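Local coordinates for protein replicative DNA helicase (Helicobacter pylori, PDB 3GXV) that probably unwinds the DNA duplex at the replication fork as a ring-shaped hexameric ATPase, its N-terminal domain being linked to interactions with primase, at residues 10-15 against 39-45; 25-29 against 56-62; 34-40 against 101-105; 51-55 against 67-72. One frame throughout, in Å; residues are numbered along the deposited sequence.

Interaction 1: 10-15 against 39-45; sequences LQNIER and DFYYPPN
Glu-14 reaches out of helix 3-23 into the turn that precedes helix 43-57 and takes hold of it with both carboxylate oxygens. Its chain runs extended beyond CG, passing Phe-40 in the opposite sense, with CD lying 3.6 Å from Phe-40 CD2. OE2 accepts a nearly straight bond from the backbone N of Tyr-41 (2.7 Å, 173°) on its syn lone pair. OE1 takes two donors: the backbone N of Tyr-42 on the syn side, at 3.2 Å, and on the anti side Asn-45 ND2, also 3.2 Å away, which keeps the oxygen close to its amide plane. A carboxylate suits this place because it offers lone pairs to two successive N-H groups and still has one for the amide.

Tyr-41 lays its ring beside the helix, CD2 being 4.0 Å from Leu-10 CB. Gln-11, with CG anti to the backbone N (chi1 -159°) and the rest extended, carries OE1 over the centre of one face of the Tyr-42 ring, 3.3 Å above the plane. Pro-44 CD covers the opposite face, and Tyr-42 OH bonds to Asp-81.

Tyr-42 is the N-cap of helix 43-57. Three N-H donors therefore grip one buried carboxylate at this helix start, an environment that would probably stabilise its negative charge while fixing the turn against helix 3-23.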
loop_
_atom_site.group_PDB
_atom_site.type_symbol
_atom_site.label_atom_id
_atom_site.label_comp_id
_atom_site.label_asym_id
_atom_site.label_seq_id
_atom_site.Cartn_x
_atom_site.Cartn_y
_atom_site.Cartn_z
ATOM N N LEU B 10 20.338 -15.057 4.940
ATOM C CA LEU B 10 19.366 -15.237 3.872
ATOM C C LEU B 10 17.968 -14.861 4.369
ATOM O O LEU B 10 17.200 -14.179 3.676
ATOM C CB LEU B 10 19.371 -16.691 3.408
ATOM C CG LEU B 10 20.042 -16.980 2.064
ATOM C CD1 LEU B 10 20.012 -18.488 1.789
ATOM C CD2 LEU B 10 19.317 -16.203 0.965
ATOM N N GLN B 11 17.651 -15.303 5.578
ATOM C CA GLN B 11 16.365 -15.001 6.159
ATOM C C GLN B 11 16.232 -13.483 6.370
ATOM O O GLN B 11 15.207 -12.889 6.031
ATOM C CB GLN B 11 16.211 -15.758 7.487
ATOM C CG GLN B 11 14.771 -15.908 7.914
ATOM C CD GLN B 11 14.597 -16.817 9.109
ATOM O OE1 GLN B 11 13.485 -16.994 9.601
ATOM N NE2 GLN B 11 15.690 -17.405 9.580
ATOM N N ASN B 12 17.279 -12.870 6.916
ATOM C CA ASN B 12 17.304 -11.436 7.189
ATOM C C ASN B 12 17.180 -10.604 5.909
ATOM O O ASN B 12 16.511 -9.572 5.883
ATOM C CB ASN B 12 18.597 -11.081 7.927
ATOM C CG ASN B 12 18.746 -9.596 8.170
ATOM O OD1 ASN B 12 17.799 -8.926 8.579
ATOM N ND2 ASN B 12 19.942 -9.075 7.940
ATOM N N ILE B 13 17.832 -11.061 4.851
ATOM C CA ILE B 13 17.802 -10.382 3.564
ATOM C C ILE B 13 16.425 -10.412 2.912
ATOM O O ILE B 13 16.041 -9.465 2.226
ATOM C CB ILE B 13 18.817 -11.024 2.584
ATOM C CG1 ILE B 13 20.239 -10.648 3.004
ATOM C CG2 ILE B 13 18.516 -10.589 1.150
ATOM C CD1 ILE B 13 21.312 -11.260 2.141
ATOM N N GLU B 14 15.699 -11.507 3.112
ATOM C CA GLU B 14 14.375 -11.657 2.529
ATOM C C GLU B 14 13.385 -10.695 3.153
ATOM O O GLU B 14 12.490 -10.200 2.477
ATOM C CB GLU B 14 13.874 -13.094 2.695
ATOM C CG GLU B 14 14.781 -14.125 2.033
ATOM C CD GLU B 14 14.211 -15.530 2.019
ATOM O OE1 GLU B 14 13.442 -15.910 2.944
ATOM O OE2 GLU B 14 14.558 -16.269 1.080
ATOM N N ARG B 15 13.544 -10.438 4.444
ATOM C CA ARG B 15 12.662 -9.522 5.144
ATOM C C ARG B 15 12.938 -8.105 4.674
ATOM O O ARG B 15 12.013 -7.353 4.357
ATOM C CB ARG B 15 12.890 -9.589 6.659
ATOM C CG ARG B 15 12.463 -10.889 7.309
ATOM C CD ARG B 15 12.430 -10.765 8.832
ATOM N NE ARG B 15 13.759 -10.684 9.431
ATOM C CZ ARG B 15 14.371 -11.689 10.055
ATOM N NH1 ARG B 15 13.786 -12.869 10.176
ATOM N NH2 ARG B 15 15.571 -11.509 10.568
ATOM N N ASP B 39 10.560 -19.076 -4.245
ATOM C CA ASP B 39 11.996 -18.828 -4.213
ATOM C C ASP B 39 12.505 -18.327 -2.877
ATOM O O ASP B 39 13.699 -18.078 -2.737
ATOM C CB ASP B 39 12.418 -17.830 -5.291
ATOM C CG ASP B 39 12.343 -18.408 -6.675
ATOM O OD1 ASP B 39 12.801 -19.556 -6.873
ATOM O OD2 ASP B 39 11.836 -17.707 -7.569
ATOM N N PHE B 40 11.607 -18.171 -1.905
ATOM C CA PHE B 40 12.010 -17.693 -0.580
ATOM C C PHE B 40 12.377 -18.863 0.311
ATOM O O PHE B 40 11.712 -19.883 0.298
ATOM C CB PHE B 40 10.901 -16.873 0.076
ATOM C CG PHE B 40 10.768 -15.490 -0.485
ATOM C CD1 PHE B 40 10.122 -15.272 -1.703
ATOM C CD2 PHE B 40 11.347 -14.410 0.164
ATOM C CE1 PHE B 40 10.065 -14.002 -2.256
ATOM C CE2 PHE B 40 11.291 -13.126 -0.394
ATOM C CZ PHE B 40 10.649 -12.933 -1.606
ATOM N N TYR B 41 13.449 -18.684 1.076
ATOM C CA TYR B 41 13.990 -19.689 1.987
ATOM C C TYR B 41 13.070 -19.925 3.189
ATOM O O TYR B 41 12.728 -21.067 3.508
ATOM C CB TYR B 41 15.384 -19.230 2.417
ATOM C CG TYR B 41 15.987 -19.915 3.624
ATOM C CD1 TYR B 41 16.123 -21.302 3.689
ATOM C CD2 TYR B 41 16.450 -19.159 4.692
ATOM C CE1 TYR B 41 16.705 -21.914 4.812
ATOM C CE2 TYR B 41 17.033 -19.750 5.795
ATOM C CZ TYR B 41 17.153 -21.117 5.852
ATOM O OH TYR B 41 17.695 -21.675 6.975
ATOM N N TYR B 42 12.680 -18.849 3.859
ATOM C CA TYR B 42 11.766 -18.956 4.991
ATOM C C TYR B 42 10.369 -18.902 4.361
ATOM O O TYR B 42 9.956 -17.871 3.847
ATOM C CB TYR B 42 11.961 -17.776 5.934
ATOM C CG TYR B 42 11.207 -17.913 7.222
ATOM C CD1 TYR B 42 11.328 -19.066 7.994
ATOM C CD2 TYR B 42 10.375 -16.895 7.682
ATOM C CE1 TYR B 42 10.645 -19.201 9.186
ATOM C CE2 TYR B 42 9.688 -17.022 8.873
ATOM C CZ TYR B 42 9.829 -18.177 9.624
ATOM O OH TYR B 42 9.183 -18.314 10.830
ATOM N N PRO B 43 9.634 -20.019 4.385
ATOM C CA PRO B 43 8.289 -20.109 3.804
ATOM C C PRO B 43 7.319 -18.968 4.101
ATOM O O PRO B 43 6.598 -18.520 3.218
ATOM C CB PRO B 43 7.780 -21.453 4.324
ATOM C CG PRO B 43 9.031 -22.249 4.444
ATOM C CD PRO B 43 9.973 -21.265 5.087
ATOM N N PRO B 44 7.271 -18.498 5.355
ATOM C CA PRO B 44 6.345 -17.398 5.665
ATOM C C PRO B 44 6.620 -16.117 4.858
ATOM O O PRO B 44 5.719 -15.288 4.665
ATOM C CB PRO B 44 6.540 -17.204 7.164
ATOM C CG PRO B 44 6.814 -18.618 7.628
ATOM C CD PRO B 44 7.808 -19.097 6.593
ATOM N N ASN B 45 7.863 -15.955 4.407
ATOM C CA ASN B 45 8.238 -14.784 3.622
ATOM C C ASN B 45 7.711 -14.949 2.207
ATOM O O ASN B 45 7.340 -13.977 1.560
ATOM C CB ASN B 45 9.759 -14.610 3.585
ATOM C CG ASN B 45 10.340 -14.181 4.928
ATOM O OD1 ASN B 45 9.624 -13.706 5.812
ATOM N ND2 ASN B 45 11.647 -14.335 5.079
#

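Interaction 2: 25-29 against 56-62; sequences NHKIE and HEEDCPI
The backbones come together at Asn-25 and Ile-62, whose CA atoms are 6.3 Å apart, where the turn leading into helix 27-32 faces the loop that follows helix 43-57. A Schellman motif ends that helix, Asp-59 with its positive phi being the C-prime residue. Within that turn, His-56, whose O belongs to the motif, turns its ring toward Ile-28: CG is anti to the backbone N (chi1 -161°), and Ile-28 CG2 sits over the ring centre in a CH-pi contact, 3.4 Å from the centroid and 9° off the normal. Glu-29 brings OE1 to the ring's edge, 3.2 Å from His-56 CE1. A flat imidazole suits this spot, offering a face to a methyl group and a rim to an acid. Deeper in, Ile-28 CD1 meets Ile-62 CD1 at 3.7 Å, where branched aliphatic chains fill the buried side. Ile-28 also packs on Ala-52 of helix 43-57 and Ile-21 of helix 3-23, while Ile-62 reaches Ile-67 of helix 64-69; outside, His-26 bonds to Glu-119 of the second subunit.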
loop_
_atom_site.group_PDB
_atom_site.type_symbol
_atom_site.label_atom_id
_atom_site.label_comp_id
_atom_site.label_asym_id
_atom_site.label_seq_id
_atom_site.Cartn_x
_atom_site.Cartn_y
_atom_site.Cartn_z
ATOM N N ASN B 25 5.560 0.064 -2.828
ATOM C CA ASN B 25 4.766 -1.009 -3.436
ATOM C C ASN B 25 5.044 -1.226 -4.928
ATOM O O ASN B 25 4.726 -2.280 -5.480
ATOM C CB ASN B 25 3.274 -0.739 -3.203
ATOM C CG ASN B 25 2.909 -0.737 -1.728
ATOM O OD1 ASN B 25 3.747 -0.451 -0.876
ATOM N ND2 ASN B 25 1.658 -1.050 -1.419
ATOM N N HIS B 26 5.654 -0.238 -5.577
ATOM C CA HIS B 26 5.951 -0.361 -6.998
ATOM C C HIS B 26 7.153 -1.273 -7.235
ATOM O O HIS B 26 7.286 -1.870 -8.304
ATOM C CB HIS B 26 6.206 1.021 -7.618
ATOM C CG HIS B 26 7.611 1.525 -7.443
ATOM N ND1 HIS B 26 8.676 1.034 -8.168
ATOM C CD2 HIS B 26 8.115 2.496 -6.646
ATOM C CE1 HIS B 26 9.774 1.682 -7.829
ATOM N NE2 HIS B 26 9.461 2.576 -6.905
ATOM N N LYS B 27 8.017 -1.391 -6.231
ATOM C CA LYS B 27 9.209 -2.224 -6.347
ATOM C C LYS B 27 8.873 -3.695 -6.476
ATOM O O LYS B 27 9.757 -4.517 -6.755
ATOM C CB LYS B 27 10.124 -2.036 -5.135
ATOM C CG LYS B 27 11.051 -0.817 -5.188
ATOM C CD LYS B 27 11.845 -0.697 -3.894
ATOM C CE LYS B 27 12.847 0.453 -3.925
ATOM N NZ LYS B 27 14.049 0.135 -4.739
ATOM N N ILE B 28 7.600 -4.030 -6.294
ATOM C CA ILE B 28 7.182 -5.425 -6.354
ATOM C C ILE B 28 7.233 -5.979 -7.771
ATOM O O ILE B 28 7.375 -7.182 -7.973
ATOM C CB ILE B 28 5.755 -5.612 -5.752
ATOM C CG1 ILE B 28 5.520 -7.090 -5.426
ATOM C CG2 ILE B 28 4.693 -5.125 -6.729
ATOM C CD1 ILE B 28 4.202 -7.360 -4.709
ATOM N N GLU B 29 7.135 -5.092 -8.752
ATOM C CA GLU B 29 7.173 -5.500 -10.155
ATOM C C GLU B 29 8.587 -5.945 -10.513
ATOM O O GLU B 29 8.792 -6.980 -11.154
ATOM C CB GLU B 29 6.741 -4.328 -11.037
ATOM C CG GLU B 29 5.403 -3.742 -10.605
ATOM C CD GLU B 29 5.160 -2.341 -11.128
ATOM O OE1 GLU B 29 4.157 -1.723 -10.708
ATOM O OE2 GLU B 29 5.967 -1.861 -11.954
ATOM N N HIS B 56 -1.314 -6.383 -5.183
ATOM C CA HIS B 56 -0.864 -5.434 -6.197
ATOM C C HIS B 56 -1.584 -5.604 -7.528
ATOM O O HIS B 56 -1.599 -4.689 -8.356
ATOM C CB HIS B 56 0.645 -5.577 -6.407
ATOM C CG HIS B 56 1.280 -4.390 -7.062
ATOM N ND1 HIS B 56 1.736 -4.409 -8.360
ATOM C CD2 HIS B 56 1.550 -3.153 -6.584
ATOM C CE1 HIS B 56 2.264 -3.235 -8.657
ATOM N NE2 HIS B 56 2.163 -2.454 -7.595
ATOM N N GLU B 57 -2.160 -6.783 -7.736
ATOM C CA GLU B 57 -2.890 -7.080 -8.961
ATOM C C GLU B 57 -4.279 -6.483 -8.868
ATOM O O GLU B 57 -4.983 -6.351 -9.870
ATOM C CB GLU B 57 -2.995 -8.590 -9.163
ATOM C CG GLU B 57 -1.850 -9.185 -9.953
ATOM C CD GLU B 57 -1.785 -8.631 -11.361
ATOM O OE1 GLU B 57 -2.741 -8.858 -12.137
ATOM O OE2 GLU B 57 -0.781 -7.963 -11.686
ATOM N N GLU B 58 -4.655 -6.125 -7.648
ATOM C CA GLU B 58 -5.955 -5.540 -7.366
ATOM C C GLU B 58 -5.770 -4.078 -7.026
ATOM O O GLU B 58 -6.705 -3.408 -6.599
ATOM C CB GLU B 58 -6.600 -6.256 -6.188
ATOM C CG GLU B 58 -6.998 -7.680 -6.472
ATOM C CD GLU B 58 -7.271 -8.444 -5.204
ATOM O OE1 GLU B 58 -7.878 -7.857 -4.285
ATOM O OE2 GLU B 58 -6.885 -9.630 -5.130
ATOM N N ASP B 59 -4.545 -3.600 -7.213
ATOM C CA ASP B 59 -4.185 -2.215 -6.941
ATOM C C ASP B 59 -4.469 -1.807 -5.496
ATOM O O ASP B 59 -4.672 -0.625 -5.196
ATOM C CB ASP B 59 -4.901 -1.291 -7.930
ATOM C CG ASP B 59 -4.643 -1.688 -9.385
ATOM O OD1 ASP B 59 -5.110 -0.988 -10.306
ATOM O OD2 ASP B 59 -3.969 -2.714 -9.607
ATOM N N CYS B 60 -4.477 -2.791 -4.599
ATOM C CA CYS B 60 -4.703 -2.515 -3.185
ATOM C C CYS B 60 -3.352 -2.278 -2.523
ATOM O O CYS B 60 -2.376 -2.976 -2.807
ATOM C CB CYS B 60 -5.410 -3.684 -2.491
ATOM S SG CYS B 60 -5.785 -3.354 -0.739
ATOM N N PRO B 61 -3.272 -1.283 -1.633
ATOM C CA PRO B 61 -1.995 -1.023 -0.981
ATOM C C PRO B 61 -1.417 -2.269 -0.305
ATOM O O PRO B 61 -2.148 -3.174 0.088
ATOM C CB PRO B 61 -2.344 0.072 0.024
ATOM C CG PRO B 61 -3.467 0.811 -0.640
ATOM C CD PRO B 61 -4.296 -0.309 -1.208
ATOM N N ILE B 62 -0.096 -2.322 -0.194
ATOM C CA ILE B 62 0.544 -3.436 0.483
ATOM C C ILE B 62 1.031 -2.875 1.805
ATOM O O ILE B 62 2.088 -2.263 1.871
ATOM C CB ILE B 62 1.747 -3.969 -0.297
ATOM C CG1 ILE B 62 1.265 -4.639 -1.582
ATOM C CG2 ILE B 62 2.549 -4.924 0.588
ATOM C CD1 ILE B 62 2.383 -5.026 -2.548
#

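Interaction 3: 34-40 against 101-105; sequences VLEPSDF and IKNAS
Ser-105 and Asp-39 are joined by a short hydrogen bond: Ser-105 OG donates to Asp-39 OD1 at 2.6 Å, meeting the carboxylate on its anti side and 26° out of its plane. The hydroxyl lies anti to its own backbone N (chi1 174°), which directs it off helix 95-119 at the loop. The other oxygen, Asp-39 OD2, accepts from the backbone N of Glu-36 at 2.9 Å, so a short acid both joins the helix and braces its own turn. Lys-102 adds a weak bond from NZ to Val-34 O, 3.4 Å long. In this all-helical domain the segment 34-40 is the connection between helices 27-32 and 43-57, with a 3-10 turn at 37-39, and it is pressed onto helix 95-119. One water donates to Ser-105 OG, from 2.9 Å. Among apolar contacts, Leu-35 crosses Ile-101 at about a right angle, and Leu-35 CD2 to Ile-101 CG2 is tight at 3.4 Å; beta-branched Ile-101 can also extend CD1 to the Phe-40 ring, which meets Phe-49 as well. Val-34 CG1 lies 3.8 Å from Lys-102 CB, against the aliphatic part of the lysine.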
loop_
_atom_site.group_PDB
_atom_site.type_symbol
_atom_site.label_atom_id
_atom_site.label_comp_id
_atom_site.label_asym_id
_atom_site.label_seq_id
_atom_site.Cartn_x
_atom_site.Cartn_y
_atom_site.Cartn_z
ATOM N N VAL B 34 12.185 -11.425 -11.011
ATOM C CA VAL B 34 13.292 -12.309 -10.672
ATOM C C VAL B 34 12.911 -13.307 -9.574
ATOM O O VAL B 34 13.575 -14.320 -9.403
ATOM C CB VAL B 34 14.537 -11.478 -10.219
ATOM C CG1 VAL B 34 15.570 -12.372 -9.518
ATOM C CG2 VAL B 34 15.180 -10.808 -11.440
ATOM N N LEU B 35 11.824 -13.043 -8.859
ATOM C CA LEU B 35 11.417 -13.912 -7.765
ATOM C C LEU B 35 9.965 -14.360 -7.712
ATOM O O LEU B 35 9.051 -13.583 -7.937
ATOM C CB LEU B 35 11.747 -13.237 -6.431
ATOM C CG LEU B 35 13.213 -12.985 -6.064
ATOM C CD1 LEU B 35 13.286 -12.073 -4.857
ATOM C CD2 LEU B 35 13.907 -14.305 -5.778
ATOM N N GLU B 36 9.772 -15.636 -7.407
ATOM C CA GLU B 36 8.444 -16.205 -7.226
ATOM C C GLU B 36 8.389 -16.494 -5.722
ATOM O O GLU B 36 9.428 -16.551 -5.067
ATOM C CB GLU B 36 8.295 -17.519 -8.003
ATOM C CG GLU B 36 8.269 -17.375 -9.515
ATOM C CD GLU B 36 7.267 -16.343 -9.997
ATOM O OE1 GLU B 36 6.251 -16.115 -9.305
ATOM O OE2 GLU B 36 7.490 -15.769 -11.081
ATOM N N PRO B 37 7.186 -16.671 -5.153
ATOM C CA PRO B 37 7.106 -16.958 -3.708
ATOM C C PRO B 37 7.966 -18.180 -3.338
ATOM O O PRO B 37 8.751 -18.149 -2.379
ATOM C CB PRO B 37 5.616 -17.203 -3.487
ATOM C CG PRO B 37 4.970 -16.290 -4.512
ATOM C CD PRO B 37 5.841 -16.500 -5.743
ATOM N N SER B 38 7.828 -19.242 -4.124
ATOM C CA SER B 38 8.569 -20.475 -3.909
ATOM C C SER B 38 10.086 -20.264 -3.869
ATOM O O SER B 38 10.827 -21.171 -3.498
ATOM C CB SER B 38 8.217 -21.486 -5.010
ATOM O OG SER B 38 8.521 -20.979 -6.305
ATOM N N ASP B 39 10.560 -19.076 -4.245
ATOM C CA ASP B 39 11.996 -18.828 -4.213
ATOM C C ASP B 39 12.505 -18.327 -2.877
ATOM O O ASP B 39 13.699 -18.078 -2.737
ATOM C CB ASP B 39 12.418 -17.830 -5.291
ATOM C CG ASP B 39 12.343 -18.408 -6.675
ATOM O OD1 ASP B 39 12.801 -19.556 -6.873
ATOM O OD2 ASP B 39 11.836 -17.707 -7.569
ATOM N N PHE B 40 11.607 -18.171 -1.905
ATOM C CA PHE B 40 12.010 -17.693 -0.580
ATOM C C PHE B 40 12.377 -18.863 0.311
ATOM O O PHE B 40 11.712 -19.883 0.298
ATOM C CB PHE B 40 10.901 -16.873 0.076
ATOM C CG PHE B 40 10.768 -15.490 -0.485
ATOM C CD1 PHE B 40 10.122 -15.272 -1.703
ATOM C CD2 PHE B 40 11.347 -14.410 0.164
ATOM C CE1 PHE B 40 10.065 -14.002 -2.256
ATOM C CE2 PHE B 40 11.291 -13.126 -0.394
ATOM C CZ PHE B 40 10.649 -12.933 -1.606
ATOM N N ILE B 101 18.834 -13.735 -3.145
ATOM C CA ILE B 101 17.711 -14.592 -2.779
ATOM C C ILE B 101 17.454 -15.615 -3.880
ATOM O O ILE B 101 17.195 -16.785 -3.608
ATOM C CB ILE B 101 16.445 -13.743 -2.541
ATOM C CG1 ILE B 101 16.564 -13.035 -1.189
ATOM C CG2 ILE B 101 15.188 -14.619 -2.601
ATOM C CD1 ILE B 101 15.511 -11.983 -0.943
ATOM N N LYS B 102 17.551 -15.159 -5.125
ATOM C CA LYS B 102 17.322 -16.006 -6.294
ATOM C C LYS B 102 18.400 -17.070 -6.417
ATOM O O LYS B 102 18.101 -18.226 -6.722
ATOM C CB LYS B 102 17.297 -15.159 -7.573
ATOM C CG LYS B 102 16.923 -15.940 -8.820
ATOM C CD LYS B 102 15.549 -16.579 -8.652
ATOM C CE LYS B 102 15.200 -17.478 -9.822
ATOM N NZ LYS B 102 15.190 -16.728 -11.091
ATOM N N ASN B 103 19.645 -16.656 -6.180
ATOM C CA ASN B 103 20.809 -17.534 -6.239
ATOM C C ASN B 103 20.743 -18.689 -5.229
ATOM O O ASN B 103 21.102 -19.813 -5.558
ATOM C CB ASN B 103 22.102 -16.726 -6.005
ATOM C CG ASN B 103 22.585 -16.003 -7.260
ATOM O OD1 ASN B 103 23.341 -15.031 -7.178
ATOM N ND2 ASN B 103 22.157 -16.482 -8.427
ATOM N N ALA B 104 20.305 -18.412 -4.004
ATOM C CA ALA B 104 20.217 -19.461 -2.991
ATOM C C ALA B 104 19.029 -20.371 -3.281
ATOM O O ALA B 104 19.003 -21.533 -2.886
ATOM C CB ALA B 104 20.103 -18.855 -1.601
ATOM N N SER B 105 18.036 -19.830 -3.973
ATOM C CA SER B 105 16.877 -20.618 -4.355
ATOM C C SER B 105 17.382 -21.661 -5.353
ATOM O O SER B 105 17.149 -22.851 -5.191
ATOM C CB SER B 105 15.821 -19.730 -5.007
ATOM O OG SER B 105 14.757 -20.508 -5.509
HETATM O O HOH W 1 14.000 -22.593 -3.641
HETATM O O HOH W 2 16.413 -18.075 -1.120
#

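Interaction 4: 51-55 against 67-72; sequences IALKL and IRQKMP
Ile-51 and Leu-55, one turn apart on helix 43-57, pack against the end of the short helix 64-69 and the chain leaving it, a packing of one helix against the C-terminal end of another within the all-helical DnaB N-terminal domain. Ile-51 divides its work between two branches. CG2 lies anti to the backbone N and meets Lys-70 CB at 3.6 Å. The other arm, with CG1 beside that N (chi1 -65°) and its outer bond extended, brings CD1 tightly against Met-71 CG (3.5 Å) and on to Pro-72 CD (3.9 Å). Beta-branching thus lets one residue pack in two directions, and unbranched Met-71 can accept CD1 at its CG while the same side chain also packs on Leu-82 of helix 79-87.

Leu-55 forks as well: CD1 crosses to Ile-67 CD1 at 3.6 Å, and CD2 lies 3.9 Å from Lys-70 CG. Ile-67, bent at chi2 (-62°), swings CD1 toward Leu-55 CD1 and Ile-51 CG2 and also packs on Phe-86.

Lys-70, the first residue past the helical conformation, suits the boundary because its methylenes cover the leucine while the rest of its long chain continues toward Lys-54. Its chain kinks at chi2 and chi4 and crosses Lys-54 at about a right angle, so that Lys-70 NZ rests 3.4 Å from Lys-54 CE, with the two NZ atoms held 4.8 Å apart.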
loop_
_atom_site.group_PDB
_atom_site.type_symbol
_atom_site.label_atom_id
_atom_site.label_comp_id
_atom_site.label_asym_id
_atom_site.label_seq_id
_atom_site.Cartn_x
_atom_site.Cartn_y
_atom_site.Cartn_z
ATOM N N ILE B 51 0.787 -12.959 -0.978
ATOM C CA ILE B 51 -0.336 -12.084 -0.669
ATOM C C ILE B 51 -0.088 -10.696 -1.250
ATOM O O ILE B 51 -1.023 -10.019 -1.688
ATOM C CB ILE B 51 -0.563 -11.973 0.856
ATOM C CG1 ILE B 51 -0.969 -13.337 1.430
ATOM C CG2 ILE B 51 -1.651 -10.951 1.140
ATOM C CD1 ILE B 51 -0.832 -13.442 2.953
ATOM N N ALA B 52 1.174 -10.280 -1.267
ATOM C CA ALA B 52 1.525 -8.969 -1.794
ATOM C C ALA B 52 1.280 -8.939 -3.294
ATOM O O ALA B 52 0.680 -8.000 -3.811
ATOM C CB ALA B 52 2.988 -8.642 -1.482
ATOM N N LEU B 53 1.745 -9.977 -3.988
ATOM C CA LEU B 53 1.556 -10.077 -5.434
ATOM C C LEU B 53 0.072 -9.964 -5.745
ATOM O O LEU B 53 -0.318 -9.285 -6.690
ATOM C CB LEU B 53 2.085 -11.415 -5.958
ATOM C CG LEU B 53 3.591 -11.661 -5.832
ATOM C CD1 LEU B 53 3.917 -13.063 -6.355
ATOM C CD2 LEU B 53 4.367 -10.593 -6.601
ATOM N N LYS B 54 -0.747 -10.639 -4.940
ATOM C CA LYS B 54 -2.198 -10.612 -5.118
ATOM C C LYS B 54 -2.776 -9.216 -4.851
ATOM O O LYS B 54 -3.615 -8.739 -5.611
ATOM C CB LYS B 54 -2.869 -11.648 -4.207
ATOM C CG LYS B 54 -4.379 -11.499 -4.099
ATOM C CD LYS B 54 -5.071 -12.767 -3.616
ATOM C CE LYS B 54 -4.451 -13.350 -2.354
ATOM N NZ LYS B 54 -3.117 -13.969 -2.606
ATOM N N LEU B 55 -2.312 -8.564 -3.787
ATOM C CA LEU B 55 -2.782 -7.225 -3.443
ATOM C C LEU B 55 -2.431 -6.183 -4.494
ATOM O O LEU B 55 -3.158 -5.212 -4.674
ATOM C CB LEU B 55 -2.197 -6.772 -2.103
ATOM C CG LEU B 55 -2.746 -7.382 -0.816
ATOM C CD1 LEU B 55 -1.965 -6.836 0.385
ATOM C CD2 LEU B 55 -4.241 -7.060 -0.700
ATOM N N ILE B 67 -2.311 -6.694 4.509
ATOM C CA ILE B 67 -1.590 -7.956 4.469
ATOM C C ILE B 67 -2.291 -8.907 5.412
ATOM O O ILE B 67 -2.451 -10.083 5.112
ATOM C CB ILE B 67 -0.115 -7.803 4.907
ATOM C CG1 ILE B 67 0.675 -7.056 3.837
ATOM C CG2 ILE B 67 0.495 -9.167 5.158
ATOM C CD1 ILE B 67 0.731 -7.775 2.505
ATOM N N ARG B 68 -2.732 -8.382 6.546
ATOM C CA ARG B 68 -3.408 -9.202 7.535
ATOM C C ARG B 68 -4.851 -9.480 7.136
ATOM O O ARG B 68 -5.427 -10.488 7.542
ATOM C CB ARG B 68 -3.373 -8.521 8.894
ATOM C CG ARG B 68 -1.978 -8.221 9.407
ATOM C CD ARG B 68 -1.980 -8.249 10.925
ATOM N NE ARG B 68 -1.211 -7.172 11.536
ATOM C CZ ARG B 68 0.063 -6.917 11.273
ATOM N NH1 ARG B 68 0.727 -7.658 10.398
ATOM N NH2 ARG B 68 0.683 -5.925 11.905
ATOM N N GLN B 69 -5.442 -8.581 6.357
ATOM C CA GLN B 69 -6.809 -8.779 5.905
ATOM C C GLN B 69 -6.840 -9.816 4.785
ATOM O O GLN B 69 -7.753 -10.628 4.714
ATOM C CB GLN B 69 -7.414 -7.463 5.392
ATOM C CG GLN B 69 -7.973 -6.550 6.470
ATOM C CD GLN B 69 -8.836 -5.434 5.894
ATOM O OE1 GLN B 69 -9.773 -5.692 5.139
ATOM N NE2 GLN B 69 -8.530 -4.192 6.252
ATOM N N LYS B 70 -5.828 -9.796 3.922
ATOM C CA LYS B 70 -5.768 -10.721 2.790
ATOM C C LYS B 70 -5.107 -12.073 3.087
ATOM O O LYS B 70 -4.849 -12.856 2.172
ATOM C CB LYS B 70 -5.059 -10.056 1.608
ATOM C CG LYS B 70 -5.493 -10.594 0.255
ATOM C CD LYS B 70 -6.943 -10.209 -0.044
ATOM C CE LYS B 70 -7.468 -10.956 -1.249
ATOM N NZ LYS B 70 -7.421 -12.424 -1.010
ATOM N N MET B 71 -4.832 -12.349 4.359
ATOM C CA MET B 71 -4.227 -13.619 4.749
ATOM C C MET B 71 -5.270 -14.740 4.688
ATOM O O MET B 71 -6.322 -14.655 5.318
ATOM C CB MET B 71 -3.638 -13.514 6.155
ATOM C CG MET B 71 -2.115 -13.435 6.175
ATOM S SD MET B 71 -1.448 -13.529 7.848
ATOM C CE MET B 71 -0.754 -11.916 8.007
ATOM N N PRO B 72 -4.960 -15.830 3.955
ATOM C CA PRO B 72 -5.809 -17.017 3.740
ATOM C C PRO B 72 -6.686 -17.551 4.879
ATOM O O PRO B 72 -7.631 -18.304 4.642
ATOM C CB PRO B 72 -4.817 -18.067 3.222
ATOM C CG PRO B 72 -3.521 -17.636 3.798
ATOM C CD PRO B 72 -3.561 -16.149 3.613
#

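How the interactions relate
Helix 43-57 ties three of the contacts together: interaction 1 uses its start, interaction 4 its later turns, and interaction 2 its end. Interactions 1 and 3 lie near the middle of the chain, their centres about 9 Å apart, and share Asp-39 and Phe-40, so the same loop meets helices 3-23 and 95-119. Interactions 2 and 4 form a second pair, centres about 11 Å apart, joined through Ala-52 and Ile-28, and both approach the second subunit. Pro-37 on Leu-53 bridges interactions 3 and 4. Along the chain, interactions 1, 2 and 3 cross one another, while interaction 4 is nested inside the loop closed by interaction 3, interlocking sequence-distant helices into one compact domain.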